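Local coordinates for hemerythrin HHE cation binding domain protein (Mycobacterium kansasii, PDB 6TYJ), which binds metal ions, among them zinc and ferric iron, within a hemerythrin-like helical bundle, at residues A[54-59]-A[148-153]. Numbering follows the deposited sequence.
Sequences HFRIED and EQYRGS. With ZN (zinc ion), chain B; ZN (zinc ion), chain D.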
loop_
_atom_site.group_PDB
_atom_site.type_symbol
_atom_site.label_atom_id
_atom_site.label_comp_id
_atom_site.label_asym_id
_atom_site.label_seq_id
_atom_site.Cartn_x
_atom_site.Cartn_y
_atom_site.Cartn_z
ATOM N N HIS A 54 -4.097 -1.064 -1.745
ATOM C CA HIS A 54 -3.889 -0.986 -0.310
ATOM C C HIS A 54 -4.242 0.387 0.233
ATOM O O HIS A 54 -5.001 0.500 1.216
ATOM C CB HIS A 54 -2.435 -1.296 -0.000
ATOM C CG HIS A 54 -2.157 -1.400 1.457
ATOM N ND1 HIS A 54 -2.445 -2.528 2.182
ATOM C CD2 HIS A 54 -1.607 -0.519 2.325
ATOM C CE1 HIS A 54 -2.083 -2.345 3.442
ATOM N NE2 HIS A 54 -1.583 -1.128 3.550
ATOM N N PHE A 55 -3.709 1.444 -0.395
ATOM C CA PHE A 55 -4.023 2.792 0.067
ATOM C C PHE A 55 -5.501 3.091 -0.102
ATOM O O PHE A 55 -6.073 3.807 0.725
ATOM C CB PHE A 55 -3.168 3.838 -0.652
ATOM C CG PHE A 55 -1.764 3.930 -0.118
ATOM C CD1 PHE A 55 -1.306 3.020 0.824
ATOM C CD2 PHE A 55 -0.923 4.949 -0.536
ATOM C CE1 PHE A 55 -0.002 3.098 1.329
ATOM C CE2 PHE A 55 0.364 5.036 -0.043
ATOM C CZ PHE A 55 0.824 4.110 0.897
ATOM N N ARG A 56 -6.135 2.547 -1.147
ATOM C CA ARG A 56 -7.565 2.810 -1.345
ATOM C C ARG A 56 -8.407 2.141 -0.273
ATOM O O ARG A 56 -9.360 2.759 0.238
ATOM C CB ARG A 56 -8.000 2.339 -2.727
ATOM C CG ARG A 56 -7.557 3.245 -3.854
ATOM C CD ARG A 56 -8.188 2.819 -5.163
ATOM N NE ARG A 56 -7.512 3.459 -6.279
ATOM C CZ ARG A 56 -7.937 4.569 -6.863
ATOM N NH1 ARG A 56 -9.046 5.155 -6.441
ATOM N NH2 ARG A 56 -7.261 5.080 -7.881
ATOM N N ILE A 57 -8.124 0.870 0.056
ATOM C CA ILE A 57 -8.947 0.285 1.108
ATOM C C ILE A 57 -8.692 0.976 2.438
ATOM O O ILE A 57 -9.649 1.135 3.226
ATOM C CB ILE A 57 -8.810 -1.248 1.227
ATOM C CG1 ILE A 57 -7.446 -1.683 1.748
ATOM C CG2 ILE A 57 -9.146 -1.933 -0.102
ATOM C CD1 ILE A 57 -7.422 -3.173 2.045
ATOM N N GLU A 58 -7.469 1.457 2.696
ATOM C CA GLU A 58 -7.221 2.218 3.916
ATOM C C GLU A 58 -8.016 3.528 3.885
ATOM O O GLU A 58 -8.748 3.845 4.839
ATOM C CB GLU A 58 -5.694 2.415 4.111
ATOM C CG GLU A 58 -5.022 1.161 4.637
ATOM C CD GLU A 58 -3.546 1.310 4.759
ATOM O OE1 GLU A 58 -2.990 2.234 4.184
ATOM O OE2 GLU A 58 -2.967 0.450 5.441
ATOM N N ASP A 59 -7.944 4.278 2.768
ATOM C CA ASP A 59 -8.585 5.583 2.726
ATOM C C ASP A 59 -10.105 5.478 2.640
ATOM O O ASP A 59 -10.802 6.352 3.152
ATOM C CB ASP A 59 -8.086 6.387 1.526
ATOM C CG ASP A 59 -6.681 6.917 1.715
ATOM O OD1 ASP A 59 -6.245 7.052 2.887
ATOM O OD2 ASP A 59 -6.044 7.217 0.693
ATOM N N GLU A 148 -10.560 -7.074 -3.953
ATOM C CA GLU A 148 -10.717 -7.763 -5.228
ATOM C C GLU A 148 -11.251 -6.810 -6.303
ATOM O O GLU A 148 -10.758 -6.783 -7.439
ATOM C CB GLU A 148 -11.663 -8.954 -5.055
ATOM C CG GLU A 148 -12.085 -9.582 -6.376
ATOM C CD GLU A 148 -11.282 -10.818 -6.739
ATOM O OE1 GLU A 148 -10.691 -11.445 -5.833
ATOM O OE2 GLU A 148 -11.248 -11.164 -7.936
ATOM N N GLN A 149 -12.279 -6.027 -5.964
ATOM C CA GLN A 149 -12.798 -5.058 -6.922
ATOM C C GLN A 149 -11.724 -4.053 -7.332
ATOM O O GLN A 149 -11.551 -3.755 -8.524
ATOM C CB GLN A 149 -13.998 -4.350 -6.310
ATOM C CG GLN A 149 -14.506 -3.178 -7.121
ATOM C CD GLN A 149 -15.342 -2.270 -6.242
ATOM O OE1 GLN A 149 -16.215 -2.742 -5.509
ATOM N NE2 GLN A 149 -15.053 -0.986 -6.279
ATOM N N TYR A 150 -10.980 -3.524 -6.355
ATOM C CA TYR A 150 -9.956 -2.539 -6.686
ATOM C C TYR A 150 -8.811 -3.170 -7.475
ATOM O O TYR A 150 -8.210 -2.522 -8.342
ATOM C CB TYR A 150 -9.398 -1.896 -5.414
ATOM C CG TYR A 150 -10.321 -0.933 -4.704
ATOM C CD1 TYR A 150 -11.448 -0.431 -5.316
ATOM C CD2 TYR A 150 -9.992 -0.484 -3.428
ATOM C CE1 TYR A 150 -12.279 0.465 -4.651
ATOM C CE2 TYR A 150 -10.795 0.411 -2.758
ATOM C CZ TYR A 150 -11.940 0.870 -3.374
ATOM O OH TYR A 150 -12.775 1.756 -2.702
ATOM N N ARG A 151 -8.485 -4.429 -7.202
ATOM C CA ARG A 151 -7.446 -5.051 -8.010
ATOM C C ARG A 151 -7.896 -5.197 -9.459
ATOM O O ARG A 151 -7.104 -4.989 -10.381
ATOM C CB ARG A 151 -7.028 -6.399 -7.421
ATOM C CG ARG A 151 -5.771 -6.929 -8.111
ATOM C CD ARG A 151 -5.261 -8.247 -7.523
ATOM N NE ARG A 151 -4.727 -8.151 -6.166
ATOM C CZ ARG A 151 -5.347 -8.566 -5.066
ATOM N NH1 ARG A 151 -6.571 -9.109 -5.134
ATOM N NH2 ARG A 151 -4.743 -8.446 -3.894
ATOM N N GLY A 152 -9.174 -5.523 -9.672
ATOM C CA GLY A 152 -9.694 -5.580 -11.032
ATOM C C GLY A 152 -9.560 -4.257 -11.759
ATOM O O GLY A 152 -9.132 -4.211 -12.911
ATOM N N SER A 153 -9.954 -3.157 -11.100
ATOM C CA SER A 153 -9.855 -1.870 -11.780
ATOM C C SER A 153 -8.406 -1.416 -11.927
ATOM O O SER A 153 -8.068 -0.797 -12.944
ATOM C CB SER A 153 -10.715 -0.815 -11.066
ATOM O OG SER A 153 -10.370 -0.678 -9.704
HETATM ZN ZN ZN B . -1.141 -0.167 5.369
HETATM ZN ZN ZN D . -4.298 7.941 1.209
HETATM O O HOH W 1 -4.385 9.713 1.920
HETATM O O HOH W 2 -3.437 8.065 -0.590
#
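Tyr-150 lays one side of its ring against Arg-56, Tyr-150 CE2 lying 3.4 Å from Arg-56 CB. Farther along, Arg-56 CD sits 4.2 Å from the centroid of the Tyr-150 ring and 13° off its normal, a CH-pi contact over one face. With CG anti to the carbonyl carbon (chi1 -75°) and the chain extended from CG to NE, Arg-56 rises from that face and lifts its guanidinium above the ring and away from it; this height and the 63° between the planes argue against a stack. Arg-56 NE makes a salt bridge to Asp-52, one turn earlier. Ile-57 CG2 approaches Tyr-150 CD2 obliquely at 3.7 Å, and the Ile-57 side chain also touches Met-143, Met-147 and Leu-16. From helix 38-65, His-54 NE2 (2.1 Å) and Glu-58 OE2 (1.9 Å) reach one zinc, completed by His-20, His-114 and Glu-118. Glu-58 OE1 binds a second with His-80 and His-114; Asp-59 OD2, His-80 and two waters hold a further one. Within 54-59, Tyr-150 meets Arg-56 and Ile-57, not these ligands. With 146 Å² buried and the arginine's charge paired on its own helix, a small, largely nonpolar contact joins the long penultimate helix 133-161 to the metal-bearing helix.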